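Local coordinates for protein RNA-directed RNA polymerase (Infectious pancreatic necrosis virus, PDB 2YI9) that catalyses RNA-templated RNA synthesis and is probably found both free and covalently attached to the genomic RNA, at residues A[300-305]-A[318-323]; A[330-335]-A[473-478]; A[612-617]-A[633-638]. All blocks are in the same frame, centred on the assembly; numbering follows the deposited sequence.

Contact 1: residues A[300-305]-A[318-323]; sequences GLLFPK and TRNIWS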
loop_
_atom_site.group_PDB
_atom_site.type_symbol
_atom_site.label_atom_id
_atom_site.label_comp_id
_atom_site.label_asym_id
_atom_site.label_seq_id
_atom_site.Cartn_x
_atom_site.Cartn_y
_atom_site.Cartn_z
ATOM N N GLY A 300 13.137 -9.861 -0.730
ATOM C CA GLY A 300 11.768 -10.107 -0.289
ATOM C C GLY A 300 11.288 -11.516 -0.573
ATOM O O GLY A 300 11.620 -12.079 -1.613
ATOM N N LEU A 301 10.497 -12.107 0.334
ATOM C CA LEU A 301 9.886 -13.421 0.061
ATOM C C LEU A 301 8.756 -13.143 -0.927
ATOM O O LEU A 301 8.007 -12.183 -0.724
ATOM C CB LEU A 301 9.332 -14.085 1.350
ATOM C CG LEU A 301 10.342 -14.299 2.505
ATOM C CD1 LEU A 301 9.649 -14.942 3.727
ATOM C CD2 LEU A 301 11.544 -15.127 2.044
ATOM N N LEU A 302 8.690 -13.901 -2.029
ATOM C CA LEU A 302 7.663 -13.655 -3.043
ATOM C C LEU A 302 6.363 -14.395 -2.682
ATOM O O LEU A 302 6.128 -15.529 -3.104
ATOM C CB LEU A 302 8.172 -14.022 -4.446
ATOM C CG LEU A 302 7.390 -13.383 -5.598
ATOM C CD1 LEU A 302 7.743 -11.884 -5.751
ATOM C CD2 LEU A 302 7.618 -14.150 -6.888
ATOM N N PHE A 303 5.551 -13.741 -1.854
ATOM C CA PHE A 303 4.298 -14.253 -1.321
ATOM C C PHE A 303 3.166 -14.127 -2.353
ATOM O O PHE A 303 2.909 -13.030 -2.835
ATOM C CB PHE A 303 3.980 -13.517 -0.001
ATOM C CG PHE A 303 2.703 -13.923 0.706
ATOM C CD1 PHE A 303 1.494 -13.274 0.433
ATOM C CD2 PHE A 303 2.714 -14.907 1.686
ATOM C CE1 PHE A 303 0.305 -13.647 1.089
ATOM C CE2 PHE A 303 1.519 -15.293 2.330
ATOM C CZ PHE A 303 0.329 -14.646 2.039
ATOM N N PRO A 304 2.463 -15.236 -2.706
ATOM C CA PRO A 304 1.336 -15.116 -3.652
ATOM C C PRO A 304 0.116 -14.484 -2.951
ATOM O O PRO A 304 -0.337 -14.976 -1.918
ATOM C CB PRO A 304 1.069 -16.569 -4.073
ATOM C CG PRO A 304 1.513 -17.395 -2.904
ATOM C CD PRO A 304 2.611 -16.620 -2.195
ATOM N N LYS A 305 -0.383 -13.381 -3.485
ATOM C CA LYS A 305 -1.510 -12.679 -2.882
ATOM C C LYS A 305 -2.862 -13.419 -3.076
ATOM O O LYS A 305 -3.168 -13.868 -4.190
ATOM C CB LYS A 305 -1.591 -11.259 -3.474
ATOM C CG LYS A 305 -2.453 -10.309 -2.657
ATOM C CD LYS A 305 -2.396 -8.886 -3.215
ATOM C CE LYS A 305 -3.165 -7.901 -2.354
ATOM N NZ LYS A 305 -4.614 -8.237 -2.247
ATOM N N THR A 318 -0.714 -14.409 -10.982
ATOM C CA THR A 318 -0.895 -14.415 -9.541
ATOM C C THR A 318 -0.173 -13.134 -9.089
ATOM O O THR A 318 1.003 -12.956 -9.418
ATOM C CB THR A 318 -0.302 -15.659 -8.870
ATOM O OG1 THR A 318 -0.864 -16.832 -9.459
ATOM C CG2 THR A 318 -0.518 -15.662 -7.342
ATOM N N ARG A 319 -0.860 -12.253 -8.356
ATOM C CA ARG A 319 -0.203 -11.061 -7.841
ATOM C C ARG A 319 0.704 -11.452 -6.691
ATOM O O ARG A 319 0.395 -12.374 -5.939
ATOM C CB ARG A 319 -1.205 -9.983 -7.417
ATOM C CG ARG A 319 -1.762 -9.225 -8.618
ATOM C CD ARG A 319 -2.537 -7.992 -8.199
ATOM N NE ARG A 319 -3.541 -7.631 -9.199
ATOM C CZ ARG A 319 -4.564 -6.815 -8.968
ATOM N NH1 ARG A 319 -4.735 -6.271 -7.767
ATOM N NH2 ARG A 319 -5.431 -6.540 -9.935
ATOM N N ASN A 320 1.828 -10.768 -6.569
ATOM C CA ASN A 320 2.807 -11.068 -5.525
ATOM C C ASN A 320 2.917 -9.986 -4.513
ATOM O O ASN A 320 2.814 -8.826 -4.861
ATOM C CB ASN A 320 4.194 -11.262 -6.170
ATOM C CG ASN A 320 4.235 -12.416 -7.140
ATOM O OD1 ASN A 320 3.806 -13.527 -6.817
ATOM N ND2 ASN A 320 4.738 -12.183 -8.349
ATOM N N ILE A 321 3.194 -10.354 -3.268
ATOM C CA ILE A 321 3.547 -9.416 -2.204
ATOM C C ILE A 321 5.044 -9.662 -1.969
ATOM O O ILE A 321 5.446 -10.791 -1.673
ATOM C CB ILE A 321 2.706 -9.571 -0.901
ATOM C CG1 ILE A 321 1.209 -9.230 -1.159
ATOM C CG2 ILE A 321 3.294 -8.661 0.223
ATOM C CD1 ILE A 321 0.251 -9.702 -0.027
ATOM N N TRP A 322 5.867 -8.634 -2.160
ATOM C CA TRP A 322 7.303 -8.688 -1.885
ATOM C C TRP A 322 7.372 -8.530 -0.352
ATOM O O TRP A 322 7.163 -7.431 0.165
ATOM C CB TRP A 322 7.977 -7.518 -2.612
ATOM C CG TRP A 322 9.481 -7.575 -2.691
ATOM C CD1 TRP A 322 10.226 -8.089 -3.713
ATOM C CD2 TRP A 322 10.409 -6.957 -1.785
ATOM N NE1 TRP A 322 11.561 -7.847 -3.492
ATOM C CE2 TRP A 322 11.705 -7.161 -2.312
ATOM C CE3 TRP A 322 10.269 -6.234 -0.587
ATOM C CZ2 TRP A 322 12.862 -6.712 -1.654
ATOM C CZ3 TRP A 322 11.414 -5.776 0.055
ATOM C CH2 TRP A 322 12.693 -6.028 -0.470
ATOM N N SER A 323 7.557 -9.646 0.377
ATOM C CA SER A 323 7.558 -9.615 1.852
ATOM C C SER A 323 8.903 -9.206 2.384
ATOM O O SER A 323 9.849 -10.001 2.433
ATOM C CB SER A 323 7.088 -10.930 2.473
ATOM O OG SER A 323 5.904 -11.378 1.842
#
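The six-membered ring of W322 lies beneath G300: the glycine CA stands 3.7 Å from the centroid of that ring, 18° off its normal, in a CH-pi contact. Having no side chain, G300 lets the indole slide flat against the backbone. The tryptophan CG is anti to its own backbone N (chi1 -167°), which carries the ring toward the partner strand.

L302, on the same face of the sheet as W322, sets its branched end against the amide of N320: L302 CG lies 3.6 Å from N320 CG, while L302 CD1 rests on N320 CB. The polar end of N320 faces another partner, its OD1 accepting from Q167. On the other face, F303 and I321 run side by side, pointing the same way, F303 CD1 3.8 Å from I321 CD1; the delta carbon of I321 also meets the aliphatic stem of K305, whose amine pairs with E307.

Five backbone hydrogen bonds hold the two strands in register as an antiparallel beta hairpin. The bond from I321 N to F303 O is 2.7 Å. P304 suits a non-hydrogen-bonded position, since it has no N-H to offer.

Strand 299-310 also pairs in parallel with strand 456-459, whose C457 touches both L302 and W322, while helix 164-179 covers L302, P304 and N320.

Contact 2: residues A[330-335]-A[473-478]; sequences LLLSMV and NAFTFL
N473 reaches L332 only loosely, its OD1 lying 4.4 Å from L332 CD1, and serves mainly to shape the chain that brings the next two residues to the helix. That oxygen accepts from F475 N at 2.8 Å, closing an Asx turn, although the donor sits above the amide carbonyl plane. N473 ND2 donates to G470 O and to Q469 OE1. The N473 carbonyl is gripped twice, by T476 N and by T476 OG1 (2.8 Å), so a type I beta turn leads into the helix.

A474 presents a methyl small enough to meet the helix closely: its CB lies 3.8 Å from L332 CB and 3.6 Å from S333 OG. The serine hydroxyl is bonded back to H329 O within its own helix, so this polar group can lie beside a methyl without losing a partner.

F475 occupies the N-cap position and sends its ring back to helix 326-340. With CG anti to the carbonyl carbon (chi1 -84°), the ring meets L332 by its edge; CE1 is 3.5 Å from L332 O, which lies in the ring plane, and 4.0 Å from L332 CB. V335 CG1 comes to the same edge near CZ. L478, one helical turn on, lays CD1 over one face of this ring.

Helix 412-426 packs on the same apolar cluster, M415 touching L332 and M419 touching both V335 and F475. The start of helix 476-493 is thereby joined to two neighbouring helices within the palm family region.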
loop_
_atom_site.group_PDB
_atom_site.type_symbol
_atom_site.label_atom_id
_atom_site.label_comp_id
_atom_site.label_asym_id
_atom_site.label_seq_id
_atom_site.Cartn_x
_atom_site.Cartn_y
_atom_site.Cartn_z
ATOM N N LEU A 330 11.029 -1.996 9.467
ATOM C CA LEU A 330 11.119 -1.142 10.634
ATOM C C LEU A 330 11.918 0.150 10.357
ATOM O O LEU A 330 11.433 1.228 10.679
ATOM C CB LEU A 330 11.742 -1.949 11.781
ATOM C CG LEU A 330 11.775 -1.301 13.147
ATOM C CD1 LEU A 330 10.345 -0.972 13.645
ATOM C CD2 LEU A 330 12.541 -2.197 14.137
ATOM N N LEU A 331 13.104 0.047 9.745
ATOM C CA LEU A 331 13.937 1.214 9.445
ATOM C C LEU A 331 13.266 2.165 8.461
ATOM O O LEU A 331 13.270 3.374 8.698
ATOM C CB LEU A 331 15.332 0.798 8.947
ATOM C CG LEU A 331 16.245 0.070 9.968
ATOM C CD1 LEU A 331 17.510 -0.466 9.286
ATOM C CD2 LEU A 331 16.601 0.976 11.175
ATOM N N LEU A 332 12.643 1.623 7.385
ATOM C CA LEU A 332 11.932 2.444 6.409
ATOM C C LEU A 332 10.739 3.133 7.055
ATOM O O LEU A 332 10.540 4.327 6.831
ATOM C CB LEU A 332 11.442 1.595 5.208
ATOM C CG LEU A 332 12.513 1.045 4.250
ATOM C CD1 LEU A 332 11.866 0.233 3.138
ATOM C CD2 LEU A 332 13.380 2.168 3.677
ATOM N N SER A 333 9.944 2.384 7.856
ATOM C CA SER A 333 8.743 2.913 8.519
ATOM C C SER A 333 9.067 4.017 9.530
ATOM O O SER A 333 8.246 4.894 9.736
ATOM C CB SER A 333 7.915 1.800 9.146
ATOM O OG SER A 333 7.526 0.877 8.145
ATOM N N MET A 334 10.266 4.002 10.115
ATOM C CA MET A 334 10.709 5.053 11.040
ATOM C C MET A 334 10.863 6.395 10.304
ATOM O O MET A 334 10.722 7.448 10.918
ATOM C CB MET A 334 12.037 4.663 11.712
ATOM C CG MET A 334 11.866 3.624 12.815
ATOM S SD MET A 334 13.446 3.000 13.440
ATOM C CE MET A 334 14.059 4.449 14.296
ATOM N N VAL A 335 11.151 6.355 8.993
ATOM C CA VAL A 335 11.317 7.562 8.176
ATOM C C VAL A 335 9.932 8.071 7.699
ATOM O O VAL A 335 9.636 9.265 7.805
ATOM C CB VAL A 335 12.283 7.332 6.971
ATOM C CG1 VAL A 335 12.448 8.612 6.139
ATOM C CG2 VAL A 335 13.645 6.817 7.439
ATOM N N ASN A 473 6.368 -3.203 0.122
ATOM C CA ASN A 473 7.372 -2.519 0.938
ATOM C C ASN A 473 6.721 -1.219 1.555
ATOM O O ASN A 473 5.724 -0.717 1.025
ATOM C CB ASN A 473 8.668 -2.227 0.122
ATOM C CG ASN A 473 8.685 -0.917 -0.675
ATOM O OD1 ASN A 473 8.907 0.161 -0.126
ATOM N ND2 ASN A 473 8.473 -0.977 -1.990
ATOM N N ALA A 474 7.284 -0.702 2.666
ATOM C CA ALA A 474 6.782 0.466 3.399
ATOM C C ALA A 474 6.540 1.732 2.513
ATOM O O ALA A 474 5.695 2.564 2.849
ATOM C CB ALA A 474 7.738 0.799 4.546
ATOM N N PHE A 475 7.313 1.879 1.415
ATOM C CA PHE A 475 7.244 3.038 0.498
ATOM C C PHE A 475 6.435 2.764 -0.769
ATOM O O PHE A 475 6.473 3.580 -1.687
ATOM C CB PHE A 475 8.680 3.502 0.138
ATOM C CG PHE A 475 9.303 4.435 1.152
ATOM C CD1 PHE A 475 9.449 4.049 2.488
ATOM C CD2 PHE A 475 9.743 5.705 0.776
ATOM C CE1 PHE A 475 10.018 4.918 3.426
ATOM C CE2 PHE A 475 10.307 6.571 1.712
ATOM C CZ PHE A 475 10.427 6.180 3.035
ATOM N N THR A 476 5.724 1.609 -0.846
ATOM C CA THR A 476 4.935 1.274 -2.050
ATOM C C THR A 476 4.013 2.420 -2.474
ATOM O O THR A 476 4.094 2.857 -3.624
ATOM C CB THR A 476 4.148 -0.046 -1.915
ATOM O OG1 THR A 476 5.062 -1.100 -1.645
ATOM C CG2 THR A 476 3.356 -0.389 -3.197
ATOM N N PHE A 477 3.135 2.882 -1.551
ATOM C CA PHE A 477 2.179 3.955 -1.815
ATOM C C PHE A 477 2.930 5.242 -2.259
ATOM O O PHE A 477 2.586 5.822 -3.281
ATOM C CB PHE A 477 1.300 4.247 -0.557
ATOM C CG PHE A 477 0.419 5.476 -0.773
ATOM C CD1 PHE A 477 0.923 6.766 -0.570
ATOM C CD2 PHE A 477 -0.885 5.347 -1.221
ATOM C CE1 PHE A 477 0.157 7.892 -0.876
ATOM C CE2 PHE A 477 -1.667 6.484 -1.484
ATOM C CZ PHE A 477 -1.136 7.744 -1.325
ATOM N N LEU A 478 3.914 5.682 -1.462
ATOM C CA LEU A 478 4.685 6.919 -1.711
ATOM C C LEU A 478 5.383 6.936 -3.065
ATOM O O LEU A 478 5.266 7.921 -3.782
ATOM C CB LEU A 478 5.711 7.179 -0.579
ATOM C CG LEU A 478 5.148 7.363 0.847
ATOM C CD1 LEU A 478 6.276 7.301 1.885
ATOM C CD2 LEU A 478 4.321 8.667 0.979
#

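Contact 3: residues A[612-617]-A[633-638]; sequences RYEAIR and HMSLDK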
loop_
_atom_site.group_PDB
_atom_site.type_symbol
_atom_site.label_atom_id
_atom_site.label_comp_id
_atom_site.label_asym_id
_atom_site.label_seq_id
_atom_site.Cartn_x
_atom_site.Cartn_y
_atom_site.Cartn_z
ATOM N N ARG A 612 -19.839 -11.353 7.711
ATOM C CA ARG A 612 -19.759 -11.467 6.248
ATOM C C ARG A 612 -21.050 -10.861 5.604
ATOM O O ARG A 612 -20.941 -10.027 4.714
ATOM C CB ARG A 612 -19.580 -12.969 5.849
ATOM C CG ARG A 612 -19.757 -13.283 4.344
ATOM C CD ARG A 612 -20.198 -14.722 4.066
ATOM N NE ARG A 612 -19.131 -15.670 4.382
ATOM C CZ ARG A 612 -19.234 -16.994 4.313
ATOM N NH1 ARG A 612 -20.383 -17.561 3.972
ATOM N NH2 ARG A 612 -18.190 -17.763 4.603
ATOM N N TYR A 613 -22.244 -11.276 6.072
ATOM C CA TYR A 613 -23.517 -10.788 5.535
ATOM C C TYR A 613 -23.833 -9.358 5.906
ATOM O O TYR A 613 -24.338 -8.639 5.058
ATOM C CB TYR A 613 -24.673 -11.774 5.783
ATOM C CG TYR A 613 -24.385 -13.107 5.127
ATOM C CD1 TYR A 613 -24.165 -13.198 3.749
ATOM C CD2 TYR A 613 -24.244 -14.261 5.887
ATOM C CE1 TYR A 613 -23.847 -14.412 3.148
ATOM C CE2 TYR A 613 -23.918 -15.481 5.296
ATOM C CZ TYR A 613 -23.714 -15.548 3.927
ATOM O OH TYR A 613 -23.400 -16.749 3.339
ATOM N N GLU A 614 -23.477 -8.921 7.133
ATOM C CA GLU A 614 -23.696 -7.522 7.542
ATOM C C GLU A 614 -22.784 -6.584 6.761
ATOM O O GLU A 614 -23.247 -5.567 6.264
ATOM C CB GLU A 614 -23.502 -7.321 9.060
ATOM C CG GLU A 614 -24.544 -8.005 9.943
ATOM C CD GLU A 614 -25.999 -7.618 9.730
ATOM O OE1 GLU A 614 -26.545 -7.896 8.640
ATOM O OE2 GLU A 614 -26.618 -7.111 10.688
ATOM N N ALA A 615 -21.492 -6.930 6.650
ATOM C CA ALA A 615 -20.512 -6.099 5.957
ATOM C C ALA A 615 -20.836 -5.953 4.459
ATOM O O ALA A 615 -20.728 -4.843 3.940
ATOM C CB ALA A 615 -19.097 -6.633 6.172
ATOM N N ILE A 616 -21.302 -7.033 3.791
ATOM C CA ILE A 616 -21.685 -6.954 2.370
ATOM C C ILE A 616 -22.891 -5.983 2.183
ATOM O O ILE A 616 -22.968 -5.273 1.175
ATOM C CB ILE A 616 -21.865 -8.355 1.682
ATOM C CG1 ILE A 616 -21.651 -8.287 0.155
ATOM C CG2 ILE A 616 -23.222 -8.991 1.977
ATOM C CD1 ILE A 616 -20.224 -8.206 -0.312
ATOM N N ARG A 617 -23.786 -5.924 3.179
ATOM C CA ARG A 617 -24.932 -5.013 3.144
ATOM C C ARG A 617 -24.452 -3.583 3.344
ATOM O O ARG A 617 -24.838 -2.713 2.570
ATOM C CB ARG A 617 -25.981 -5.372 4.209
ATOM C CG ARG A 617 -26.669 -6.728 3.996
ATOM C CD ARG A 617 -27.365 -7.183 5.268
ATOM N NE ARG A 617 -28.565 -6.380 5.520
ATOM C CZ ARG A 617 -29.238 -6.362 6.666
ATOM N NH1 ARG A 617 -28.828 -7.084 7.701
ATOM N NH2 ARG A 617 -30.324 -5.618 6.788
ATOM N N HIS A 633 -31.889 -11.869 5.519
ATOM C CA HIS A 633 -32.488 -13.117 5.992
ATOM C C HIS A 633 -31.418 -14.005 6.649
ATOM O O HIS A 633 -31.645 -14.519 7.726
ATOM C CB HIS A 633 -33.155 -13.888 4.840
ATOM C CG HIS A 633 -33.499 -15.303 5.205
ATOM N ND1 HIS A 633 -34.613 -15.596 5.977
ATOM C CD2 HIS A 633 -32.842 -16.454 4.930
ATOM C CE1 HIS A 633 -34.617 -16.913 6.122
ATOM N NE2 HIS A 633 -33.571 -17.472 5.508
ATOM N N MET A 634 -30.283 -14.176 5.992
ATOM C CA MET A 634 -29.194 -15.022 6.489
ATOM C C MET A 634 -28.591 -14.542 7.802
ATOM O O MET A 634 -28.440 -15.354 8.706
ATOM C CB MET A 634 -28.146 -15.226 5.417
ATOM C CG MET A 634 -28.697 -16.041 4.265
ATOM S SD MET A 634 -27.540 -16.116 2.906
ATOM C CE MET A 634 -26.595 -17.493 3.476
ATOM N N SER A 635 -28.315 -13.226 7.937
ATOM C CA SER A 635 -27.804 -12.713 9.202
ATOM C C SER A 635 -28.864 -12.796 10.298
ATOM O O SER A 635 -28.520 -13.229 11.382
ATOM C CB SER A 635 -27.233 -11.302 9.063
ATOM O OG SER A 635 -28.241 -10.421 8.625
ATOM N N LEU A 636 -30.145 -12.460 10.012
ATOM C CA LEU A 636 -31.228 -12.533 11.017
ATOM C C LEU A 636 -31.487 -13.955 11.485
ATOM O O LEU A 636 -31.775 -14.166 12.659
ATOM C CB LEU A 636 -32.570 -11.911 10.540
ATOM C CG LEU A 636 -32.631 -10.376 10.359
ATOM C CD1 LEU A 636 -34.043 -9.918 10.100
ATOM C CD2 LEU A 636 -32.048 -9.610 11.559
ATOM N N ASP A 637 -31.422 -14.924 10.560
ATOM C CA ASP A 637 -31.643 -16.334 10.873
ATOM C C ASP A 637 -30.546 -16.826 11.827
ATOM O O ASP A 637 -30.835 -17.530 12.779
ATOM C CB ASP A 637 -31.648 -17.173 9.586
ATOM C CG ASP A 637 -31.835 -18.648 9.871
ATOM O OD1 ASP A 637 -32.940 -19.030 10.278
ATOM O OD2 ASP A 637 -30.841 -19.403 9.778
ATOM N N LYS A 638 -29.302 -16.409 11.585
ATOM C CA LYS A 638 -28.171 -16.776 12.445
ATOM C C LYS A 638 -28.272 -16.132 13.831
ATOM O O LYS A 638 -28.003 -16.802 14.816
ATOM C CB LYS A 638 -26.852 -16.465 11.757
ATOM C CG LYS A 638 -26.577 -17.414 10.598
ATOM C CD LYS A 638 -25.403 -16.898 9.757
ATOM C CE LYS A 638 -25.373 -17.521 8.380
ATOM N NZ LYS A 638 -25.294 -19.013 8.424
HETATM O O HOH W 1 -28.915 -8.493 10.719
#
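E614 OE2 is gripped by water 1, by R639 in a salt bridge and by L675 N. The water donates to E614 OE2 at 2.7 Å and lies 2.9 Å from S635 OG, so it links the two helices. R617 NH1 forms a salt bridge with E614 OE1 (2.6 Å), using the syn lone pair of that oxygen, and makes a weak bond to the water. The bend of E614 at chi2 (-59°) curls its carboxylate toward the other helix. These charges would probably stabilise the ionised acid. S635 OG also binds K632 O, and its small side chain admits the carboxylate between the helices.

Helices 604-621 and 625-645 form an antiparallel helical hairpin in the thumb family region, their local axes 9.1 Å apart at an angle of 145°.

On the apolar side of the helix pair, M634 makes a Met-aromatic contact with Y613: SD lies 4.2 Å from the ring centroid, over one face, while R612 CD covers the opposite face. M634 CE reaches Y613 CZ at 3.5 Å. Y613 OH lies in the guanidinium plane of R612 and accepts from NH1, and is also hydrogen-bonded to D124. K638 CE approaches Y613 CE2 at 4.0 Å, leaving its amine to Q609.

Contacts 1 and 2 are close neighbours in the palm family region, with centres 17 Å apart and nearest atoms about 4 Å apart but not touching. The chain connects them directly, since strand 320-323 is followed in the chain by helix 326-340. Contact 3 belongs to the thumb family region, its centre 32 Å from that of contact 1 and 37 Å from that of contact 2. In contact 1 the side chain of R319 is about 10 Å from the bound magnesium ion, and that of L301 about 4 Å from G248 of the predicted GTP site. In contact 2, the side chain of N473 is about 12 Å from G248, whereas contact 3 is remote from these sites.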